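Regulatory protein MarR (Planctomyces limnophilus, PDB 3U2R) probably binds DNA as a transcription factor of the MarR family, a winged helix-turn-helix regulator that pairs with other copies of itself. Local coordinates at residues Q23-R26 with T27-M31; E35-I38 with F39-E43; L52-L55 with R56-H59; V123-C126 with H127-L131; G132-A135 with A136-H140. All blocks are in the same frame, centred on the assembly; numbering follows the deposited sequence.

Interaction 1. Residues Q23-R26 with T27-M31; sequences QLWR and TYDRM
Asp-29 N bonds to Trp-25 O at 2.8 Å, one of four successive i to i+4 bonds, from Thr-27, Tyr-28, Asp-29 and Arg-30 back to Gln-23, Leu-24, Trp-25 and Arg-26, that make 23-31 about two and a half unbroken turns of helix 18-40. On this regular frame the side chains three and four places apart come together. Trp-25 and Tyr-28 lie side by side and form an offset edge-to-face pair, the six-membered ring of the indole presenting its edge to the phenol face with centroids 5.3 Å apart and planes at 74°. The closest carbons are Trp-25 CZ3 and Tyr-28 CD2, at 3.7 Å. Elsewhere on the helix a water bridges Gln-23 and Thr-27: it accepts from Gln-23 NE2 at 2.6 Å and lies 2.8 Å from Thr-27 OG1. The chi1 of -65° sets that hydroxyl anti to the carbonyl carbon and turns it back toward Gln-23, where the water can reach both side chains. Phe-13 of the second subunit meets both aromatic rings, while Arg-30 reaches Asp-137 in a salt bridge. The chemistry thus divides by direction: the aromatic pair turns mainly to the second subunit, while Arg-30 carries charge to helix 110-148.

Interaction 2. Residues E35-I38 with F39-E43; sequences EEEI and FSQFE
Phe-39 leans its ring back against Glu-35 near the C-terminal end of helix 18-40. Its CB lies 3.4 Å from Glu-35 O, the same oxygen that accepts the Phe-39 N-H at 2.7 Å in a nearly straight bond (169°). With CG anti to the carbonyl carbon (chi1 -72°), the ring leans toward the preceding turn: CG lies 3.5 Å from Glu-35 O, CD2 comes within 3.2 Å of the same Glu-35 O, and CE2, farther out, meets Glu-35 CB at 4.0 Å. Beyond the two segments the ring meets Tyr-49 and Ala-46 of helix 46-58 and, through CE1, Val-123 of helix 110-148. An alanine here would be likely to leave a gap among Glu-35, Tyr-49 and Val-123 and let the three helices lose their common filler. One residue on, Glu-36 O takes two bonds from Ser-40, one from N and one from OG, each 2.8 Å; the hydroxyl stands above the carbonyl plane while the amide is nearly in line with C=O. Ile-38 O lies in the plane of the Phe-42 ring, at its edge, 3.6 Å from CD1. Glu-43, with positive phi, is the C-prime residue of a Schellman motif that ends the helix. The chemistry therefore changes within two turns: an apolar ring is buried against neighbouring helices, whereas on the exposed side a serine hydroxyl adds a second bond to a carbonyl near the helix end.

Interaction 3. Residues L52-L55 with R56-H59; sequences LRLL and RSVH
The guanidinium groups of Arg-53 and Arg-56 come close on helix 46-58, their planes 49° apart. At the edge of the Arg-56 group, close to its plane, sits Arg-53 CD, 3.5 Å from Arg-56 NH1; that NH1 approaches the Arg-53 group obliquely. The two side chains cross at an angle, and Arg-53 NE stays 4.3 Å from Arg-56 NH1, a proximity of like charges that would probably be costly without acidic neighbours. Arg-53 NH2 has one, in a salt bridge with Glu-19 of the second subunit, and Arg-56 NH2 forms a long, weak ion pair with Glu-120. Ser-57 OG donates to Leu-54 O at 2.6 Å, its chi1 of 70° setting the hydroxyl between the backbone N and the carbonyl carbon. The i to i+3 and i to i+4 bonds from Ser-57 N, Val-58 N and His-59 N are weak and mark the fraying C-terminal end of the helix. In this winged helix-turn-helix region of the MarR family, apolar side chains pack that end against its neighbours: Leu-54, Leu-55 and Val-58 on Met-63 of strand 63-64, Leu-55 also on Ile-68 of helix 65-71, and Leu-52 on Leu-108 of strand 103-108 and Leu-116 of helix 110-148.

Interaction 4. Residues V123-C126 with H127-L131; sequences VRQC and HERQL
Val-123 and His-127 meet directly on helix 110-148, side by side. Val-123 O sits over one face of the imidazole, 3.4 Å above its plane and offset toward the rim, while Val-123 CG1 comes within 3.5 Å of His-127 NE2. On another side of the helix Arg-124 and Glu-128 run alongside each other, with OE2 at the guanidinium edge; the salt bridge from Arg-124 NE to Glu-128 OE2 is long, 3.9 Å, and the firmer partner of this arginine is Glu-121, through NH1. Arg-129 folds back at chi3 (-62°), which lays its guanidinium face over Cys-126 CA and brings NH1 to 3.5 Å from Gln-125 CB. What positions the histidine is Gln-130: His-127 ND1 donates to Gln-130 OE1 at 3.0 Å in an almost straight bond (177°) within the ring plane, which fixes the rotation of the imidazole. A leucine in place of the histidine would probably leave Gln-130 OE1 without this donor, its amide then held from the NE2 side. There Gln-130 NE2 bonds to Met-31 O and Glu-35 OE2. Those two acceptors belong to helix 18-40, where Val-123 packs on Phe-39 and Cys-126 on Ile-38; the second subunit lays Thr-17 on His-127, and Arg-129 packs on Glu-147 of the third subunit.

Interaction 5. Residues G132-A135 with A136-H140; sequences GHLA and ADELH
A single water joins His-133 ND1, at 2.6 Å, to Asp-137 OD1, to which it donates at 2.9 Å, and so links two side chains one turn apart. They stand on helix 110-148, the long C-terminal helix that in MarR proteins commonly takes part in dimerisation. The water lies at the edge of the His-133 ring, in its plane. Each end of the pair has a stronger tie outside the turn: His-133 NE2 bonds to Glu-147 of the third subunit, and Asp-137 OD2 makes a salt bridge with Arg-30 of helix 18-40. Asp-137 CG is anti to its carbonyl carbon (chi1 -67°), which folds the carboxylate back over the previous turn and brings CG to 3.1 Å from His-133 O. Glu-138 does likewise: its CD comes within 3.0 Å of Leu-134 O, and OE2 is 3.7 Å from Leu-134 CB. Carbonyl and carboxylate oxygens are both acceptors, and no bond is made between them. Glu-138 also faces Glu-138 of the second subunit, a meeting of like charges that could raise its pKa. Small residues let the neighbours come close: Ala-135 and Ala-136 pack on Leu-139 and Ile-143 of the third subunit. At the far end Ala-136 O lies 3.1 Å above the plane of the His-140 ring, over its centre.

How the interactions relate
All five interactions are local turns within helices, yet their chemistry follows their place. Interactions 1 and 2 share helix 18-40, interactions 4 and 5 share helix 110-148, and the two helices are tied together where interaction 1 touches interactions 4 and 5 and where interaction 2 touches interaction 4. Interaction 5 is the most buried, lying among several subunits with small residues and paired acids; interactions 1 to 4 are only partly buried. Interaction 3, on helix 46-58, touches none of the others and lies about 33 Å, centre to centre, from interaction 5. Interactions 2 and 3 both lie at helix ends, but 3 borders strands; aromatic pairing marks interaction 1, and an imidazole-amide bond interaction 4.

Interaction 1. Residues Q23-R26 with T27-M31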
# COMPACT_ATOMS: atom_id res chain seq x y z
N GLN A 23 -7.48 14.96 -3.06
CA GLN A 23 -7.31 13.58 -2.67
C GLN A 23 -8.43 13.12 -1.74
O GLN A 23 -8.83 11.97 -1.84
CB GLN A 23 -5.94 13.39 -2.00
CG GLN A 23 -5.57 11.86 -1.87
CD GLN A 23 -5.30 11.24 -3.20
OE1 GLN A 23 -4.62 11.83 -4.03
NE2 GLN A 23 -5.84 10.04 -3.46
N LEU A 24 -8.92 13.98 -0.83
CA LEU A 24 -10.00 13.64 0.11
C LEU A 24 -11.29 13.35 -0.64
O LEU A 24 -12.02 12.38 -0.31
CB LEU A 24 -10.22 14.79 1.10
CG LEU A 24 -11.32 14.60 2.15
CD1 LEU A 24 -10.90 13.64 3.20
CD2 LEU A 24 -11.64 15.95 2.80
N TRP A 25 -11.57 14.15 -1.67
CA TRP A 25 -12.70 13.88 -2.53
C TRP A 25 -12.52 12.59 -3.30
O TRP A 25 -13.49 11.85 -3.35
CB TRP A 25 -12.99 15.05 -3.49
CG TRP A 25 -13.85 16.07 -2.83
CD1 TRP A 25 -13.43 17.19 -2.17
CD2 TRP A 25 -15.22 15.90 -2.48
NE1 TRP A 25 -14.49 17.78 -1.53
CE2 TRP A 25 -15.60 17.01 -1.71
CE3 TRP A 25 -16.19 14.93 -2.79
CZ2 TRP A 25 -16.93 17.25 -1.35
CZ3 TRP A 25 -17.52 15.18 -2.44
CH2 TRP A 25 -17.86 16.30 -1.68
N ARG A 26 -11.31 12.28 -3.85
CA ARG A 26 -11.09 10.98 -4.50
C ARG A 26 -11.33 9.81 -3.53
O ARG A 26 -11.77 8.79 -3.95
CB ARG A 26 -9.65 10.82 -5.06
CG ARG A 26 -9.20 11.84 -6.08
CD ARG A 26 -7.82 11.49 -6.66
NE ARG A 26 -8.05 10.44 -7.61
CZ ARG A 26 -8.47 10.64 -8.85
NH1 ARG A 26 -8.75 9.60 -9.62
NH2 ARG A 26 -8.60 11.87 -9.34
N THR A 27 -10.99 9.96 -2.25
CA THR A 27 -11.23 8.94 -1.20
C THR A 27 -12.70 8.73 -1.06
O THR A 27 -13.17 7.60 -1.07
CB THR A 27 -10.60 9.33 0.14
OG1 THR A 27 -9.20 9.33 -0.09
CG2 THR A 27 -10.95 8.37 1.31
N TYR A 28 -13.45 9.81 -0.98
CA TYR A 28 -14.91 9.74 -0.87
C TYR A 28 -15.50 9.09 -2.11
O TYR A 28 -16.37 8.21 -2.00
CB TYR A 28 -15.51 11.14 -0.63
CG TYR A 28 -17.00 11.22 -0.80
CD1 TYR A 28 -17.85 10.95 0.26
CD2 TYR A 28 -17.57 11.55 -2.03
CE1 TYR A 28 -19.24 11.02 0.10
CE2 TYR A 28 -18.94 11.55 -2.21
CZ TYR A 28 -19.78 11.30 -1.14
OH TYR A 28 -21.14 11.36 -1.29
N ASP A 29 -15.09 9.56 -3.29
CA ASP A 29 -15.68 9.02 -4.53
C ASP A 29 -15.43 7.50 -4.70
O ASP A 29 -16.32 6.74 -5.15
CB ASP A 29 -15.12 9.73 -5.73
CG ASP A 29 -15.53 11.16 -5.81
OD1 ASP A 29 -16.66 11.47 -5.38
OD2 ASP A 29 -14.78 11.96 -6.42
N ARG A 30 -14.27 7.04 -4.29
CA ARG A 30 -13.96 5.63 -4.45
C ARG A 30 -14.77 4.80 -3.48
O ARG A 30 -15.33 3.77 -3.86
CB ARG A 30 -12.45 5.41 -4.23
CG ARG A 30 -11.98 3.97 -4.36
CD ARG A 30 -12.01 3.39 -5.74
NE ARG A 30 -10.96 3.99 -6.55
CZ ARG A 30 -10.88 3.91 -7.87
NH1 ARG A 30 -11.83 3.31 -8.56
NH2 ARG A 30 -9.87 4.47 -8.52
N MSE A 31 -14.81 5.22 -2.25
CA MSE A 31 -15.60 4.52 -1.23
C MSE A 31 -17.06 4.50 -1.54
O MSE A 31 -17.71 3.48 -1.36
CB MSE A 31 -15.42 5.14 0.15
CG MSE A 31 -14.06 4.86 0.71
SE MSE A 31 -13.86 5.47 2.59
CE MSE A 31 -14.36 7.04 2.37
O HOH W 1 -7.25 8.52 -1.86

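Interaction 2. Residues E35-I38 with F39-E43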
# COMPACT_ATOMS: atom_id res chain seq x y z
N GLU A 35 -19.56 1.04 -2.35
CA GLU A 35 -20.80 0.81 -1.56
C GLU A 35 -22.03 0.82 -2.43
O GLU A 35 -22.93 -0.03 -2.29
CB GLU A 35 -20.94 1.91 -0.52
CG GLU A 35 -19.96 1.73 0.59
CD GLU A 35 -19.95 2.74 1.71
OE1 GLU A 35 -20.88 3.57 1.75
OE2 GLU A 35 -19.22 2.47 2.69
N GLU A 36 -22.10 1.77 -3.34
CA GLU A 36 -23.27 1.85 -4.23
C GLU A 36 -23.37 0.54 -5.02
O GLU A 36 -24.42 -0.09 -5.01
CB GLU A 36 -23.16 3.08 -5.16
CG GLU A 36 -24.44 3.68 -5.68
CD GLU A 36 -24.46 5.18 -6.01
OE1 GLU A 36 -25.57 5.72 -6.23
OE2 GLU A 36 -23.38 5.80 -6.13
N GLU A 37 -22.25 0.02 -5.52
CA GLU A 37 -22.33 -1.22 -6.28
C GLU A 37 -22.77 -2.41 -5.44
O GLU A 37 -23.51 -3.24 -5.94
CB GLU A 37 -21.02 -1.51 -6.96
CG GLU A 37 -21.13 -2.55 -8.07
CD GLU A 37 -20.38 -3.83 -7.78
OE1 GLU A 37 -19.51 -4.20 -8.60
OE2 GLU A 37 -20.62 -4.43 -6.70
N ILE A 38 -22.36 -2.51 -4.19
CA ILE A 38 -22.79 -3.65 -3.40
C ILE A 38 -24.21 -3.42 -2.92
O ILE A 38 -24.98 -4.35 -2.94
CB ILE A 38 -21.82 -4.07 -2.21
CG1 ILE A 38 -22.33 -5.38 -1.49
CG2 ILE A 38 -21.69 -2.99 -1.17
CD1 ILE A 38 -22.33 -6.71 -2.42
N PHE A 39 -24.58 -2.21 -2.48
CA PHE A 39 -25.91 -1.99 -1.97
C PHE A 39 -26.95 -2.08 -3.10
O PHE A 39 -28.00 -2.64 -2.86
CB PHE A 39 -26.04 -0.67 -1.16
CG PHE A 39 -25.35 -0.72 0.18
CD1 PHE A 39 -25.63 -1.73 1.10
CD2 PHE A 39 -24.43 0.25 0.53
CE1 PHE A 39 -24.89 -1.84 2.28
CE2 PHE A 39 -23.74 0.17 1.76
CZ PHE A 39 -23.98 -0.87 2.62
N SER A 40 -26.62 -1.66 -4.32
CA SER A 40 -27.54 -1.80 -5.48
C SER A 40 -28.08 -3.24 -5.66
O SER A 40 -29.22 -3.43 -6.09
CB SER A 40 -26.83 -1.38 -6.76
OG SER A 40 -26.65 0.03 -6.74
N GLN A 41 -27.26 -4.25 -5.30
CA GLN A 41 -27.62 -5.67 -5.44
C GLN A 41 -28.71 -6.08 -4.50
O GLN A 41 -29.38 -7.07 -4.78
CB GLN A 41 -26.42 -6.58 -5.22
CG GLN A 41 -25.41 -6.45 -6.36
CD GLN A 41 -24.12 -7.17 -6.03
OE1 GLN A 41 -23.02 -6.59 -6.13
NE2 GLN A 41 -24.20 -8.45 -5.67
N PHE A 42 -28.89 -5.37 -3.38
CA PHE A 42 -29.96 -5.64 -2.44
C PHE A 42 -31.09 -4.60 -2.56
O PHE A 42 -32.03 -4.60 -1.74
CB PHE A 42 -29.40 -5.68 -1.04
CG PHE A 42 -28.41 -6.81 -0.83
CD1 PHE A 42 -27.08 -6.67 -1.21
CD2 PHE A 42 -28.84 -8.06 -0.38
CE1 PHE A 42 -26.18 -7.70 -1.02
CE2 PHE A 42 -27.93 -9.08 -0.17
CZ PHE A 42 -26.62 -8.91 -0.49
N GLU A 43 -31.04 -3.76 -3.62
CA GLU A 43 -31.93 -2.68 -3.89
C GLU A 43 -31.97 -1.70 -2.70
O GLU A 43 -33.02 -1.24 -2.27
CB GLU A 43 -33.30 -3.20 -4.30
CG GLU A 43 -33.28 -3.95 -5.63
CD GLU A 43 -34.21 -3.40 -6.70
OE1 GLU A 43 -33.74 -3.23 -7.86
OE2 GLU A 43 -35.39 -3.14 -6.40

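Interaction 3. Residues L52-L55 with R56-H59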
# COMPACT_ATOMS: atom_id res chain seq x y z
N LEU A 52 -31.26 1.07 8.70
CA LEU A 52 -31.49 -0.24 9.26
C LEU A 52 -30.53 -0.54 10.40
O LEU A 52 -30.97 -1.04 11.41
CB LEU A 52 -31.38 -1.32 8.17
CG LEU A 52 -32.44 -1.28 7.03
CD1 LEU A 52 -32.09 -2.25 5.89
CD2 LEU A 52 -33.86 -1.68 7.53
N ARG A 53 -29.23 -0.19 10.29
CA ARG A 53 -28.24 -0.43 11.36
C ARG A 53 -28.57 0.35 12.62
O ARG A 53 -28.35 -0.12 13.73
CB ARG A 53 -26.83 -0.02 10.90
CG ARG A 53 -26.10 -1.03 10.02
CD ARG A 53 -25.25 -1.97 10.85
NE ARG A 53 -24.30 -1.29 11.73
CZ ARG A 53 -23.11 -0.79 11.38
NH1 ARG A 53 -22.69 -0.87 10.12
NH2 ARG A 53 -22.33 -0.20 12.28
N LEU A 54 -29.01 1.58 12.43
CA LEU A 54 -29.42 2.45 13.54
C LEU A 54 -30.65 1.83 14.23
O LEU A 54 -30.70 1.76 15.46
CB LEU A 54 -29.74 3.85 12.98
CG LEU A 54 -30.22 4.94 13.90
CD1 LEU A 54 -29.15 5.30 14.95
CD2 LEU A 54 -30.52 6.19 13.12
N LEU A 55 -31.60 1.28 13.45
CA LEU A 55 -32.76 0.68 14.09
C LEU A 55 -32.42 -0.63 14.80
O LEU A 55 -33.09 -0.97 15.77
CB LEU A 55 -33.95 0.50 13.12
CG LEU A 55 -34.48 1.81 12.55
CD1 LEU A 55 -35.61 1.57 11.59
CD2 LEU A 55 -34.89 2.76 13.63
N ARG A 56 -31.40 -1.34 14.36
CA ARG A 56 -30.93 -2.56 15.04
C ARG A 56 -30.39 -2.24 16.43
O ARG A 56 -30.64 -3.01 17.34
CB ARG A 56 -29.85 -3.31 14.23
CG ARG A 56 -29.37 -4.62 14.94
CD ARG A 56 -28.68 -5.65 14.06
NE ARG A 56 -27.54 -5.15 13.28
CZ ARG A 56 -26.84 -5.88 12.40
NH1 ARG A 56 -25.84 -5.34 11.71
NH2 ARG A 56 -27.15 -7.17 12.18
N SER A 57 -29.71 -1.07 16.60
CA SER A 57 -29.12 -0.69 17.89
C SER A 57 -30.15 -0.45 18.98
O SER A 57 -29.77 -0.47 20.14
CB SER A 57 -28.24 0.56 17.74
OG SER A 57 -28.99 1.74 17.48
N VAL A 58 -31.42 -0.22 18.63
CA VAL A 58 -32.50 -0.02 19.61
C VAL A 58 -33.55 -1.17 19.54
O VAL A 58 -34.40 -1.24 20.42
CB VAL A 58 -33.15 1.38 19.45
CG1 VAL A 58 -32.10 2.48 19.64
CG2 VAL A 58 -33.83 1.55 18.08
N HIS A 59 -33.53 -2.05 18.49
CA HIS A 59 -34.48 -3.18 18.34
C HIS A 59 -34.59 -3.92 19.68
O HIS A 59 -33.58 -4.09 20.35
CB HIS A 59 -33.99 -4.17 17.25
CG HIS A 59 -34.97 -5.26 17.00
ND1 HIS A 59 -34.86 -6.48 17.63
CD2 HIS A 59 -36.12 -5.24 16.25
CE1 HIS A 59 -35.96 -7.16 17.30
NE2 HIS A 59 -36.73 -6.46 16.46

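Interaction 4. Residues V123-C126 with H127-L131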
# COMPACT_ATOMS: atom_id res chain seq x y z
N VAL A 123 -20.71 -6.56 3.03
CA VAL A 123 -20.30 -5.22 3.48
C VAL A 123 -18.87 -5.25 3.99
O VAL A 123 -18.09 -4.36 3.64
CB VAL A 123 -21.31 -4.65 4.51
CG1 VAL A 123 -20.81 -3.37 5.18
CG2 VAL A 123 -22.62 -4.37 3.80
N ARG A 124 -18.48 -6.30 4.74
CA ARG A 124 -17.12 -6.39 5.20
C ARG A 124 -16.19 -6.50 3.97
O ARG A 124 -15.18 -5.82 3.93
CB ARG A 124 -16.93 -7.60 6.15
CG ARG A 124 -15.50 -7.72 6.70
CD ARG A 124 -15.36 -8.95 7.55
NE ARG A 124 -15.36 -10.13 6.68
CZ ARG A 124 -16.23 -11.13 6.67
NH1 ARG A 124 -17.23 -11.18 7.56
NH2 ARG A 124 -16.11 -12.11 5.78
N GLN A 125 -16.59 -7.30 2.95
CA GLN A 125 -15.78 -7.40 1.73
C GLN A 125 -15.74 -6.09 1.00
O GLN A 125 -14.74 -5.75 0.40
CB GLN A 125 -16.25 -8.48 0.79
CG GLN A 125 -16.01 -9.86 1.38
CD GLN A 125 -16.70 -11.00 0.68
OE1 GLN A 125 -16.89 -12.05 1.29
NE2 GLN A 125 -17.03 -10.88 -0.62
N CYS A 126 -16.84 -5.39 0.98
CA CYS A 126 -16.90 -4.07 0.41
C CYS A 126 -15.90 -3.11 1.14
O CYS A 126 -15.20 -2.37 0.46
CB CYS A 126 -18.34 -3.57 0.45
SG CYS A 126 -18.56 -1.83 0.72
N HIS A 127 -15.75 -3.20 2.48
CA HIS A 127 -14.81 -2.35 3.21
C HIS A 127 -13.39 -2.77 2.93
O HIS A 127 -12.53 -1.91 2.79
CB HIS A 127 -15.06 -2.35 4.72
CG HIS A 127 -16.38 -1.74 5.13
ND1 HIS A 127 -16.88 -0.57 4.53
CD2 HIS A 127 -17.17 -2.05 6.18
CE1 HIS A 127 -18.04 -0.36 5.11
NE2 HIS A 127 -18.22 -1.17 6.16
N GLU A 128 -13.15 -4.06 2.73
CA GLU A 128 -11.82 -4.54 2.33
C GLU A 128 -11.45 -4.02 0.90
O GLU A 128 -10.35 -3.48 0.70
CB GLU A 128 -11.77 -6.04 2.39
CG GLU A 128 -11.82 -6.57 3.83
CD GLU A 128 -12.05 -8.06 3.87
OE1 GLU A 128 -11.89 -8.68 2.81
OE2 GLU A 128 -12.19 -8.63 4.97
N ARG A 129 -12.43 -4.03 -0.05
CA ARG A 129 -12.15 -3.54 -1.42
C ARG A 129 -11.92 -2.06 -1.42
O ARG A 129 -11.05 -1.59 -2.15
CB ARG A 129 -13.26 -3.91 -2.35
CG ARG A 129 -13.38 -5.48 -2.51
CD ARG A 129 -14.11 -5.81 -3.80
NE ARG A 129 -15.46 -5.28 -3.78
CZ ARG A 129 -16.48 -5.80 -3.10
NH1 ARG A 129 -16.32 -6.89 -2.36
NH2 ARG A 129 -17.69 -5.21 -3.14
N GLN A 130 -12.60 -1.32 -0.54
CA GLN A 130 -12.40 0.14 -0.41
C GLN A 130 -11.01 0.46 0.00
O GLN A 130 -10.39 1.32 -0.60
CB GLN A 130 -13.34 0.71 0.65
CG GLN A 130 -14.79 0.80 0.20
CD GLN A 130 -15.69 1.40 1.24
OE1 GLN A 130 -15.53 1.19 2.44
NE2 GLN A 130 -16.74 2.06 0.82
N LEU A 131 -10.54 -0.21 1.07
CA LEU A 131 -9.22 0.01 1.64
C LEU A 131 -8.11 -0.36 0.66
O LEU A 131 -7.16 0.40 0.49
CB LEU A 131 -9.07 -0.73 2.94
CG LEU A 131 -10.00 -0.22 4.08
CD1 LEU A 131 -10.10 -1.25 5.18
CD2 LEU A 131 -9.56 1.12 4.62

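Interaction 5. Residues G132-A135 with A136-H140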
# COMPACT_ATOMS: atom_id res chain seq x y z
N GLY A 132 -8.31 -1.46 -0.04
CA GLY A 132 -7.40 -1.88 -1.09
C GLY A 132 -7.27 -0.88 -2.22
O GLY A 132 -6.15 -0.50 -2.60
N HIS A 133 -8.38 -0.49 -2.78
CA HIS A 133 -8.38 0.50 -3.86
C HIS A 133 -7.88 1.85 -3.40
O HIS A 133 -7.24 2.52 -4.17
CB HIS A 133 -9.77 0.70 -4.45
CG HIS A 133 -10.17 -0.30 -5.47
ND1 HIS A 133 -9.75 -0.19 -6.79
CD2 HIS A 133 -11.05 -1.32 -5.38
CE1 HIS A 133 -10.27 -1.23 -7.42
NE2 HIS A 133 -11.07 -1.94 -6.61
N LEU A 134 -8.22 2.30 -2.18
CA LEU A 134 -7.69 3.56 -1.69
C LEU A 134 -6.18 3.55 -1.61
O LEU A 134 -5.54 4.49 -2.07
CB LEU A 134 -8.23 3.91 -0.29
CG LEU A 134 -9.71 4.28 -0.22
CD1 LEU A 134 -10.20 4.39 1.24
CD2 LEU A 134 -9.99 5.55 -0.94
N ALA A 135 -5.62 2.47 -1.11
CA ALA A 135 -4.18 2.36 -0.94
C ALA A 135 -3.48 2.31 -2.32
O ALA A 135 -2.49 3.02 -2.52
CB ALA A 135 -3.86 1.17 -0.09
N ALA A 136 -4.06 1.62 -3.29
CA ALA A 136 -3.51 1.62 -4.64
C ALA A 136 -3.60 3.00 -5.26
O ALA A 136 -2.68 3.43 -5.92
CB ALA A 136 -4.21 0.63 -5.54
N ASP A 137 -4.71 3.65 -5.16
CA ASP A 137 -4.83 5.01 -5.77
C ASP A 137 -3.73 5.96 -5.19
O ASP A 137 -3.06 6.68 -5.91
CB ASP A 137 -6.22 5.60 -5.49
CG ASP A 137 -7.45 4.93 -6.14
OD1 ASP A 137 -7.28 4.23 -7.17
OD2 ASP A 137 -8.64 5.16 -5.64
N GLU A 138 -3.54 5.91 -3.87
CA GLU A 138 -2.57 6.73 -3.17
C GLU A 138 -1.14 6.37 -3.56
O GLU A 138 -0.28 7.25 -3.71
CB GLU A 138 -2.78 6.57 -1.64
CG GLU A 138 -4.12 7.19 -1.24
CD GLU A 138 -4.84 6.59 -0.06
OE1 GLU A 138 -4.21 5.87 0.74
OE2 GLU A 138 -6.04 6.90 0.09
N LEU A 139 -0.88 5.09 -3.70
CA LEU A 139 0.43 4.64 -4.14
C LEU A 139 0.71 5.07 -5.60
O LEU A 139 1.84 5.47 -5.89
CB LEU A 139 0.59 3.11 -3.95
CG LEU A 139 1.08 2.77 -2.55
CD1 LEU A 139 0.77 1.37 -2.19
CD2 LEU A 139 2.60 2.99 -2.49
N HIS A 140 -0.30 5.10 -6.46
CA HIS A 140 -0.09 5.60 -7.85
C HIS A 140 0.34 7.06 -7.83
O HIS A 140 1.28 7.42 -8.50
CB HIS A 140 -1.34 5.48 -8.70
CG HIS A 140 -1.72 4.06 -8.91
ND1 HIS A 140 -3.05 3.64 -9.01
CD2 HIS A 140 -0.92 2.98 -8.93
CE1 HIS A 140 -2.98 2.32 -9.13
NE2 HIS A 140 -1.71 1.91 -9.08
O HOH W 2 -7.68 1.38 -7.28